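CAG pathogenicity island protein 13 (PDB 2G3V) is of unknown function, but is encoded in the cag pathogenicity island of Helicobacter pylori and is probably associated with its type IV secretion system. Local coordinates at residues L32-T35 and D36-K39; Q44-T47 and M48-F52; F51-Q54 and M55-K59; F125-K128 and P129-F132. All blocks are in the same frame, centred on the assembly; numbering follows the deposited sequence.

Interaction 1 of 4, residues L32-T35 and D36-K39; sequences LLNT and DEKK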
loop_
_atom_site.group_PDB
_atom_site.type_symbol
_atom_site.label_atom_id
_atom_site.label_comp_id
_atom_site.label_asym_id
_atom_site.label_seq_id
_atom_site.Cartn_x
_atom_site.Cartn_y
_atom_site.Cartn_z
ATOM N N LEU A 32 8.048 -0.491 -19.422
ATOM C CA LEU A 32 8.107 0.822 -18.801
ATOM C C LEU A 32 6.677 1.275 -18.594
ATOM O O LEU A 32 5.775 0.773 -19.251
ATOM C CB LEU A 32 8.805 1.820 -19.722
ATOM C CG LEU A 32 10.331 1.863 -19.775
ATOM C CD1 LEU A 32 10.771 2.712 -20.972
ATOM C CD2 LEU A 32 10.878 2.440 -18.455
ATOM N N LEU A 33 6.465 2.200 -17.668
ATOM C CA LEU A 33 5.132 2.732 -17.422
ATOM C C LEU A 33 4.985 4.002 -18.247
ATOM O O LEU A 33 5.799 4.923 -18.122
ATOM C CB LEU A 33 4.944 3.082 -15.944
ATOM C CG LEU A 33 4.588 1.981 -14.941
ATOM C CD1 LEU A 33 4.536 2.589 -13.541
ATOM C CD2 LEU A 33 3.244 1.345 -15.297
ATOM N N ASN A 34 3.972 4.046 -19.109
ATOM C CA ASN A 34 3.739 5.242 -19.913
ATOM C C ASN A 34 3.082 6.289 -19.010
ATOM O O ASN A 34 2.463 5.938 -18.005
ATOM C CB ASN A 34 2.850 4.934 -21.135
ATOM C CG ASN A 34 1.452 4.456 -20.758
ATOM O OD1 ASN A 34 0.673 5.186 -20.145
ATOM N ND2 ASN A 34 1.126 3.222 -21.140
ATOM N N THR A 35 3.239 7.560 -19.375
ATOM C CA THR A 35 2.714 8.693 -18.619
ATOM C C THR A 35 1.381 8.447 -17.916
ATOM O O THR A 35 1.254 8.691 -16.712
ATOM C CB THR A 35 2.553 9.939 -19.538
ATOM O OG1 THR A 35 3.789 10.202 -20.220
ATOM C CG2 THR A 35 2.133 11.168 -18.712
ATOM N N ASP A 36 0.394 7.964 -18.668
ATOM C CA ASP A 36 -0.939 7.724 -18.113
ATOM C C ASP A 36 -1.047 6.572 -17.138
ATOM O O ASP A 36 -1.786 6.667 -16.153
ATOM C CB ASP A 36 -1.961 7.534 -19.229
ATOM C CG ASP A 36 -2.316 8.841 -19.914
ATOM O OD1 ASP A 36 -2.727 9.789 -19.211
ATOM O OD2 ASP A 36 -2.178 8.919 -21.152
ATOM N N GLU A 37 -0.328 5.487 -17.409
ATOM C CA GLU A 37 -0.340 4.330 -16.519
ATOM C C GLU A 37 0.298 4.728 -15.183
ATOM O O GLU A 37 -0.077 4.230 -14.128
ATOM C CB GLU A 37 0.442 3.167 -17.133
ATOM C CG GLU A 37 -0.128 2.633 -18.435
ATOM C CD GLU A 37 0.718 1.504 -19.003
ATOM O OE1 GLU A 37 1.952 1.668 -19.077
ATOM O OE2 GLU A 37 0.157 0.455 -19.378
ATOM N N LYS A 38 1.272 5.629 -15.245
ATOM C CA LYS A 38 1.946 6.110 -14.046
ATOM C C LYS A 38 0.943 6.874 -13.170
ATOM O O LYS A 38 0.767 6.544 -11.985
ATOM C CB LYS A 38 3.119 7.019 -14.444
ATOM C CG LYS A 38 3.984 7.531 -13.296
ATOM C CD LYS A 38 5.257 8.134 -13.846
ATOM C CE LYS A 38 6.130 8.699 -12.758
ATOM N NZ LYS A 38 5.467 9.819 -12.030
ATOM N N LYS A 39 0.282 7.876 -13.764
ATOM C CA LYS A 39 -0.707 8.693 -13.064
ATOM C C LYS A 39 -1.805 7.804 -12.505
ATOM O O LYS A 39 -2.338 8.044 -11.415
ATOM C CB LYS A 39 -1.318 9.734 -14.012
ATOM C CG LYS A 39 -2.417 10.586 -13.373
ATOM C CD LYS A 39 -1.910 11.389 -12.157
ATOM C CE LYS A 39 -0.931 12.511 -12.552
ATOM N NZ LYS A 39 -0.551 13.402 -11.422
#
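A capping box opens helix 35-57: N34, the N-cap residue, and E37, three positions on, exchange bonds between side chain and backbone. In one direction the amide oxygen of N34 takes the backbone N-H of E37, with OD1 2.9 Å from E37 N; the donor sits above the amide carbonyl plane, 41° out of it, and not on a lone pair. N34 reaches it because its CG lies between its own backbone N and carbonyl carbon (chi1 63°), which folds the short side chain back over the first turn. In the other direction the carboxylate of E37 returns to the backbone of the cap residue. N34 N gives a nearly straight bond to E37 OE1 at 3.1 Å, using the anti lone pair of that oxygen. The modelled closeness of the N34 amide nitrogen to the same carboxylate is doubtful. While the N34 side chain serves E37 N, the bond from K38 N to N34 O, at 3.0 Å, opens the regular i to i+4 pattern of the helix. The far oxygen of E37 lies toward K113 and R116 of a neighbouring loop, in long, weak ion pairs. Beside the box, L33 lays its CD2 methyl against CB of E37, 3.8 Å away.

Interaction 2 of 4, residues Q44-T47 and M48-F52; sequences QIKT and MHDFF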
loop_
_atom_site.group_PDB
_atom_site.type_symbol
_atom_site.label_atom_id
_atom_site.label_comp_id
_atom_site.label_asym_id
_atom_site.label_seq_id
_atom_site.Cartn_x
_atom_site.Cartn_y
_atom_site.Cartn_z
ATOM N N GLN A 44 -4.431 6.310 -7.558
ATOM C CA GLN A 44 -4.866 5.195 -6.734
ATOM C C GLN A 44 -4.280 5.272 -5.325
ATOM O O GLN A 44 -4.932 4.937 -4.339
ATOM C CB GLN A 44 -4.459 3.869 -7.371
ATOM C CG GLN A 44 -5.613 3.038 -7.897
ATOM C CD GLN A 44 -5.154 1.676 -8.379
ATOM O OE1 GLN A 44 -4.641 1.528 -9.498
ATOM N NE2 GLN A 44 -5.318 0.664 -7.524
ATOM N N ILE A 45 -3.032 5.697 -5.233
ATOM C CA ILE A 45 -2.381 5.831 -3.943
ATOM C C ILE A 45 -3.054 6.974 -3.182
ATOM O O ILE A 45 -3.263 6.886 -1.982
ATOM C CB ILE A 45 -0.855 6.120 -4.114
ATOM C CG1 ILE A 45 -0.181 4.918 -4.790
ATOM C CG2 ILE A 45 -0.203 6.427 -2.753
ATOM C CD1 ILE A 45 1.302 5.098 -5.059
ATOM N N LYS A 46 -3.397 8.035 -3.902
ATOM C CA LYS A 46 -4.046 9.215 -3.314
ATOM C C LYS A 46 -5.460 8.906 -2.829
ATOM O O LYS A 46 -5.873 9.360 -1.774
ATOM C CB LYS A 46 -4.092 10.351 -4.347
ATOM C CG LYS A 46 -4.816 11.579 -3.883
ATOM C CD LYS A 46 -4.055 12.272 -2.786
ATOM C CE LYS A 46 -4.748 13.566 -2.397
ATOM N NZ LYS A 46 -4.038 14.338 -1.346
ATOM N N THR A 47 -6.205 8.146 -3.623
ATOM C CA THR A 47 -7.562 7.768 -3.247
ATOM C C THR A 47 -7.530 6.935 -1.956
ATOM O O THR A 47 -8.365 7.111 -1.077
ATOM C CB THR A 47 -8.220 6.969 -4.386
ATOM O OG1 THR A 47 -8.098 7.733 -5.588
ATOM C CG2 THR A 47 -9.706 6.701 -4.099
HETATM N N MSE A 48 -6.564 6.035 -1.835
HETATM C CA MSE A 48 -6.478 5.203 -0.639
HETATM C C MSE A 48 -6.042 6.049 0.557
HETATM O O MSE A 48 -6.596 5.950 1.669
HETATM C CB MSE A 48 -5.496 4.044 -0.859
HETATM C CG MSE A 48 -5.908 3.104 -1.978
HETATM SE SE MSE A 48 -4.865 1.503 -2.045
HETATM C CE MSE A 48 -3.352 2.118 -3.053
ATOM N N HIS A 49 -5.043 6.890 0.330
ATOM C CA HIS A 49 -4.540 7.760 1.381
ATOM C C HIS A 49 -5.641 8.603 2.018
ATOM O O HIS A 49 -5.637 8.826 3.227
ATOM C CB HIS A 49 -3.442 8.674 0.834
ATOM C CG HIS A 49 -3.039 9.764 1.778
ATOM N ND1 HIS A 49 -3.773 10.919 1.942
ATOM C CD2 HIS A 49 -2.001 9.856 2.644
ATOM C CE1 HIS A 49 -3.203 11.677 2.862
ATOM N NE2 HIS A 49 -2.126 11.054 3.307
ATOM N N ASP A 50 -6.581 9.078 1.207
ATOM C CA ASP A 50 -7.674 9.878 1.741
ATOM C C ASP A 50 -8.658 8.978 2.476
ATOM O O ASP A 50 -9.223 9.368 3.494
ATOM C CB ASP A 50 -8.387 10.640 0.612
ATOM C CG ASP A 50 -7.437 11.571 -0.159
ATOM O OD1 ASP A 50 -6.614 12.264 0.500
ATOM O OD2 ASP A 50 -7.511 11.623 -1.416
ATOM N N PHE A 51 -8.847 7.769 1.954
ATOM C CA PHE A 51 -9.757 6.796 2.540
ATOM C C PHE A 51 -9.255 6.461 3.926
ATOM O O PHE A 51 -10.004 6.509 4.906
ATOM C CB PHE A 51 -9.794 5.533 1.685
ATOM C CG PHE A 51 -10.615 4.421 2.270
ATOM C CD1 PHE A 51 -12.001 4.496 2.286
ATOM C CD2 PHE A 51 -9.996 3.290 2.793
ATOM C CE1 PHE A 51 -12.769 3.458 2.812
ATOM C CE2 PHE A 51 -10.745 2.243 3.323
ATOM C CZ PHE A 51 -12.142 2.331 3.330
ATOM N N PHE A 52 -7.973 6.125 3.998
ATOM C CA PHE A 52 -7.354 5.800 5.269
ATOM C C PHE A 52 -7.542 6.952 6.279
ATOM O O PHE A 52 -8.005 6.744 7.413
ATOM C CB PHE A 52 -5.863 5.482 5.072
ATOM C CG PHE A 52 -5.598 4.288 4.171
ATOM C CD1 PHE A 52 -6.547 3.271 4.027
ATOM C CD2 PHE A 52 -4.400 4.185 3.470
ATOM C CE1 PHE A 52 -6.304 2.175 3.198
ATOM C CE2 PHE A 52 -4.139 3.102 2.643
ATOM C CZ PHE A 52 -5.093 2.090 2.502
#
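The side chain of D50 leaves its backbone with CG anti to the carbonyl carbon (chi1 -59°), and that of K46 starts with CG anti to its backbone N (chi1 176°) before bending at chi2 (68°); together these turns bring the lysine and the aspartate, one helical turn apart, to the same outer face. They cross obliquely, and the lysine runs past the carboxylate: CE of K46 is 3.5 Å from OD2 of D50, while the ammonium NZ stands 3.8 Å from OD1, a long salt bridge. D50 OD1 has a second, weak partner in ND1 of its neighbour H49, 3.5 Å away, with the oxygen in the plane at the edge of the imidazole. The positive end of K46 and this N-H would both be expected to favour a negative carboxylate, though each contact is long or weak, and may help to offset the nearness of D50 OD2 to the backbone oxygen of K46.

The inner face is apolar. M48, a selenomethionine here, passes its CG 3.1 Å from Q44 O and bends at chi3, so that its terminal CE returns to the preceding turn, 3.9 Å from CA of I45. L119, F122, L123 and F126 pack against it. Backbone bonds of the usual i to i+4 kind run beneath, among them H49 N to I45 O at 2.9 Å. T47 turns its hydroxyl back to D43 O. Charged on the exposed side and apolar on the buried one, this is a middle turn of an amphipathic alpha-helix, as expected in an all-helical fold.

Interaction 3 of 4, residues F51-Q54 and M55-K59; sequences FFKQ and MHTNK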
loop_
_atom_site.group_PDB
_atom_site.type_symbol
_atom_site.label_atom_id
_atom_site.label_comp_id
_atom_site.label_asym_id
_atom_site.label_seq_id
_atom_site.Cartn_x
_atom_site.Cartn_y
_atom_site.Cartn_z
ATOM N N PHE A 51 -8.847 7.769 1.954
ATOM C CA PHE A 51 -9.757 6.796 2.540
ATOM C C PHE A 51 -9.255 6.461 3.926
ATOM O O PHE A 51 -10.004 6.509 4.906
ATOM C CB PHE A 51 -9.794 5.533 1.685
ATOM C CG PHE A 51 -10.615 4.421 2.270
ATOM C CD1 PHE A 51 -12.001 4.496 2.286
ATOM C CD2 PHE A 51 -9.996 3.290 2.793
ATOM C CE1 PHE A 51 -12.769 3.458 2.812
ATOM C CE2 PHE A 51 -10.745 2.243 3.323
ATOM C CZ PHE A 51 -12.142 2.331 3.330
ATOM N N PHE A 52 -7.973 6.125 3.998
ATOM C CA PHE A 52 -7.354 5.800 5.269
ATOM C C PHE A 52 -7.542 6.952 6.279
ATOM O O PHE A 52 -8.005 6.744 7.413
ATOM C CB PHE A 52 -5.863 5.482 5.072
ATOM C CG PHE A 52 -5.598 4.288 4.171
ATOM C CD1 PHE A 52 -6.547 3.271 4.027
ATOM C CD2 PHE A 52 -4.400 4.185 3.470
ATOM C CE1 PHE A 52 -6.304 2.175 3.198
ATOM C CE2 PHE A 52 -4.139 3.102 2.643
ATOM C CZ PHE A 52 -5.093 2.090 2.502
ATOM N N LYS A 53 -7.203 8.169 5.867
ATOM C CA LYS A 53 -7.369 9.317 6.751
ATOM C C LYS A 53 -8.817 9.413 7.236
ATOM O O LYS A 53 -9.068 9.670 8.406
ATOM C CB LYS A 53 -6.989 10.603 6.025
ATOM C CG LYS A 53 -7.422 11.867 6.762
ATOM C CD LYS A 53 -6.842 13.110 6.146
ATOM C CE LYS A 53 -5.329 13.103 6.288
ATOM N NZ LYS A 53 -4.691 14.384 5.858
ATOM N N GLN A 54 -9.761 9.191 6.326
ATOM C CA GLN A 54 -11.181 9.250 6.653
ATOM C C GLN A 54 -11.624 8.192 7.654
ATOM O O GLN A 54 -12.632 8.365 8.351
ATOM C CB GLN A 54 -12.021 9.138 5.375
ATOM C CG GLN A 54 -12.464 10.479 4.796
ATOM C CD GLN A 54 -13.469 11.205 5.695
ATOM O OE1 GLN A 54 -13.100 11.859 6.684
ATOM N NE2 GLN A 54 -14.752 11.082 5.356
HETATM N N MSE A 55 -10.884 7.100 7.767
HETATM C CA MSE A 55 -11.311 6.080 8.703
HETATM C C MSE A 55 -11.067 6.509 10.159
HETATM O O MSE A 55 -11.990 6.509 10.985
HETATM C CB MSE A 55 -10.606 4.764 8.371
HETATM C CG MSE A 55 -10.867 4.280 6.955
HETATM SE SE MSE A 55 -12.733 3.919 6.594
HETATM C CE MSE A 55 -12.905 2.330 7.607
ATOM N N HIS A 56 -9.835 6.896 10.464
ATOM C CA HIS A 56 -9.487 7.315 11.816
ATOM C C HIS A 56 -9.961 8.738 12.150
ATOM O O HIS A 56 -10.087 9.097 13.316
ATOM C CB HIS A 56 -7.967 7.190 12.034
ATOM C CG HIS A 56 -7.149 8.199 11.278
ATOM N ND1 HIS A 56 -7.308 9.561 11.434
ATOM C CD2 HIS A 56 -6.140 8.042 10.386
ATOM C CE1 HIS A 56 -6.435 10.198 10.671
ATOM N NE2 HIS A 56 -5.715 9.299 10.025
ATOM N N THR A 57 -10.238 9.547 11.135
ATOM C CA THR A 57 -10.686 10.920 11.371
ATOM C C THR A 57 -12.211 10.995 11.452
ATOM O O THR A 57 -12.778 11.879 12.090
ATOM C CB THR A 57 -10.206 11.863 10.238
ATOM O OG1 THR A 57 -8.775 11.967 10.262
ATOM C CG2 THR A 57 -10.833 13.223 10.381
ATOM N N ASN A 58 -12.870 10.057 10.794
ATOM C CA ASN A 58 -14.326 10.014 10.756
ATOM C C ASN A 58 -14.756 8.760 11.512
ATOM O O ASN A 58 -14.254 7.663 11.235
ATOM C CB ASN A 58 -14.761 9.937 9.288
ATOM C CG ASN A 58 -16.128 10.541 9.029
ATOM O OD1 ASN A 58 -17.154 10.044 9.511
ATOM N ND2 ASN A 58 -16.150 11.614 8.240
ATOM N N LYS A 59 -15.658 8.908 12.478
ATOM C CA LYS A 59 -16.120 7.734 13.220
ATOM C C LYS A 59 -17.272 7.111 12.445
ATOM O O LYS A 59 -17.392 5.887 12.337
ATOM C CB LYS A 59 -16.578 8.115 14.633
ATOM C CG LYS A 59 -16.514 6.951 15.618
ATOM C CD LYS A 59 -15.721 7.314 16.889
ATOM C CE LYS A 59 -15.355 6.080 17.753
ATOM N NZ LYS A 59 -16.528 5.342 18.286
#
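K53 O is approached by three groups from the last turn of helix 35-57. T57 N binds it at 3.0 Å, nearly along the C=O axis, and T57 OG1 lies equally near in a weak bond whose proton is not settled. The third is the imidazole of H56, which sets a face over the oxygen, 3.4 Å from the ring plane and over the ring centre. H56 gets there by placing CG between its backbone N and carbonyl carbon (chi1 71°), folding the ring back across the turn it has just left; CA of K53 packs against the same ring off-centre, as a CH-pi contact. NE2 of H56 is hydrogen-bonded to OE1 of E93 on helix 82-105, which probably helps hold the ring in this rotation.

On the buried side, M55, a selenomethionine, makes a Met-aromatic contact with F51. The chain of M55 is bent at both chi2 and chi3, and its selenium sits over the ring face, 4.1 Å from the centroid and 27° off the normal. CG of M55 covers the same ring as a CH-pi partner, and L62 and V65 of helix 59-69 pack on M55 as well.

The helix ends at N58, the first residue to leave helical geometry and also the N-cap of the next helix, where its OD1 takes A61 N. Its side chain runs alongside that of Q54, the two amide planes almost perpendicular. N58 ND2 gives Q54 OE1 a weak bond of 3.4 Å, not one to lean on, since ND2 lies 3.2 Å from Q54 NE2, a second donor.

Interaction 4 of 4, residues F125-K128 and P129-F132; sequences FFSK and PIMF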
loop_
_atom_site.group_PDB
_atom_site.type_symbol
_atom_site.label_atom_id
_atom_site.label_comp_id
_atom_site.label_asym_id
_atom_site.label_seq_id
_atom_site.Cartn_x
_atom_site.Cartn_y
_atom_site.Cartn_z
ATOM N N PHE A 125 -6.632 -3.529 3.124
ATOM C CA PHE A 125 -7.389 -2.657 4.008
ATOM C C PHE A 125 -8.189 -1.639 3.211
ATOM O O PHE A 125 -8.791 -0.744 3.786
ATOM C CB PHE A 125 -6.444 -1.912 4.959
ATOM C CG PHE A 125 -5.772 -2.794 5.974
ATOM C CD1 PHE A 125 -6.496 -3.347 7.031
ATOM C CD2 PHE A 125 -4.415 -3.090 5.861
ATOM C CE1 PHE A 125 -5.878 -4.192 7.964
ATOM C CE2 PHE A 125 -3.776 -3.932 6.786
ATOM C CZ PHE A 125 -4.510 -4.488 7.842
ATOM N N PHE A 126 -8.209 -1.778 1.890
ATOM C CA PHE A 126 -8.938 -0.818 1.071
ATOM C C PHE A 126 -9.988 -1.451 0.152
ATOM O O PHE A 126 -11.100 -0.941 -0.006
ATOM C CB PHE A 126 -7.945 0.012 0.247
ATOM C CG PHE A 126 -8.604 0.914 -0.743
ATOM C CD1 PHE A 126 -9.261 2.068 -0.316
ATOM C CD2 PHE A 126 -8.614 0.591 -2.108
ATOM C CE1 PHE A 126 -9.913 2.879 -1.215
ATOM C CE2 PHE A 126 -9.269 1.399 -3.017
ATOM C CZ PHE A 126 -9.920 2.545 -2.573
ATOM N N SER A 127 -9.619 -2.564 -0.459
ATOM C CA SER A 127 -10.510 -3.274 -1.361
ATOM C C SER A 127 -11.645 -4.001 -0.651
ATOM O O SER A 127 -11.414 -4.774 0.290
ATOM C CB SER A 127 -9.713 -4.276 -2.186
ATOM O OG SER A 127 -10.498 -5.419 -2.440
ATOM N N LYS A 128 -12.868 -3.753 -1.119
ATOM C CA LYS A 128 -14.049 -4.392 -0.541
ATOM C C LYS A 128 -14.033 -5.904 -0.745
ATOM O O LYS A 128 -14.372 -6.653 0.156
ATOM C CB LYS A 128 -15.329 -3.829 -1.152
ATOM C CG LYS A 128 -16.587 -4.468 -0.561
ATOM C CD LYS A 128 -17.838 -3.855 -1.153
ATOM C CE LYS A 128 -17.900 -2.355 -0.892
ATOM N NZ LYS A 128 -19.020 -1.771 -1.661
ATOM N N PRO A 129 -13.649 -6.368 -1.944
ATOM C CA PRO A 129 -13.627 -7.817 -2.158
ATOM C C PRO A 129 -12.638 -8.518 -1.230
ATOM O O PRO A 129 -12.961 -9.540 -0.649
ATOM C CB PRO A 129 -13.230 -7.947 -3.633
ATOM C CG PRO A 129 -13.706 -6.671 -4.220
ATOM C CD PRO A 129 -13.370 -5.647 -3.196
ATOM N N ILE A 130 -11.437 -7.968 -1.097
ATOM C CA ILE A 130 -10.398 -8.558 -0.241
ATOM C C ILE A 130 -10.848 -8.704 1.224
ATOM O O ILE A 130 -10.710 -9.775 1.828
ATOM C CB ILE A 130 -9.096 -7.696 -0.242
ATOM C CG1 ILE A 130 -8.554 -7.537 -1.665
ATOM C CG2 ILE A 130 -8.038 -8.333 0.675
ATOM C CD1 ILE A 130 -8.161 -8.840 -2.346
HETATM N N MSE A 131 -11.376 -7.617 1.784
HETATM C CA MSE A 131 -11.822 -7.601 3.165
HETATM C C MSE A 131 -13.109 -8.400 3.416
HETATM O O MSE A 131 -13.334 -8.900 4.515
HETATM C CB MSE A 131 -12.003 -6.152 3.603
HETATM C CG MSE A 131 -10.768 -5.289 3.356
HETATM SE SE MSE A 131 -11.079 -3.417 3.739
HETATM C CE MSE A 131 -11.063 -3.578 5.692
ATOM N N PHE A 132 -13.962 -8.513 2.406
ATOM C CA PHE A 132 -15.195 -9.278 2.550
ATOM C C PHE A 132 -14.848 -10.771 2.612
ATOM O O PHE A 132 -15.421 -11.536 3.405
ATOM C CB PHE A 132 -16.120 -9.029 1.358
ATOM C CG PHE A 132 -17.444 -9.731 1.457
ATOM C CD1 PHE A 132 -18.408 -9.314 2.375
ATOM C CD2 PHE A 132 -17.738 -10.801 0.618
ATOM C CE1 PHE A 132 -19.648 -9.953 2.447
ATOM C CE2 PHE A 132 -18.972 -11.443 0.684
ATOM C CZ PHE A 132 -19.929 -11.017 1.600
#
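S127 and I130 face each other over the first turn of helix 128-133. As N-cap residue, S127 accepts the backbone N-H of I130 through OG at 3.0 Å, in a nearly straight bond (170°). CG1 of I130 and CD of P129 are each packed 3.0 Å from the same S127 OG, and the approach of I130 CG1 to CB of S127, 3.5 Å, is a tight one.

M131, a selenomethionine, reaches back to the backbone of the preceding residues. Its CG lies anti to its carbonyl carbon (chi1 -53°) and passes S127 O at 3.2 Å; the selenium then comes to the backbone of F125, 3.4 Å from its C. M139, Y89 and Y69 pack on M131, joining this short helix to three longer ones. Along the helix itself M131 N bonds to S127 O at 3.2 Å, and F132 N to K128 O at 2.9 Å.

The chemistry suits a helix start: P129 in the first turn has no N-H to satisfy, and the next N-H, that of I130, is given to a serine oxygen, while the M131 side chain packs on the buried side.

Interactions 1, 2 and 3 follow one another along helix 35-57: its capped start, its amphipathic middle and its end. Centres of 1 and 2 are about 18 Å apart, those of 2 and 3 about 11 Å, and 1 and 3 about 29 Å, so the series traces the length of the helix. Interactions 2 and 3 share F51 and F52. Interaction 4 starts another, shorter helix, yet folds against the same residues: F126 meets F51 edge-to-face, with F126 CD1 3.4 Å from F51 CD2. It also packs on M48, where F126 CG is 3.7 Å from M48 CG. Interaction 1 touches none of the others; its nearest atoms are about 5 Å from interaction 2 and about 13 Å from interaction 4.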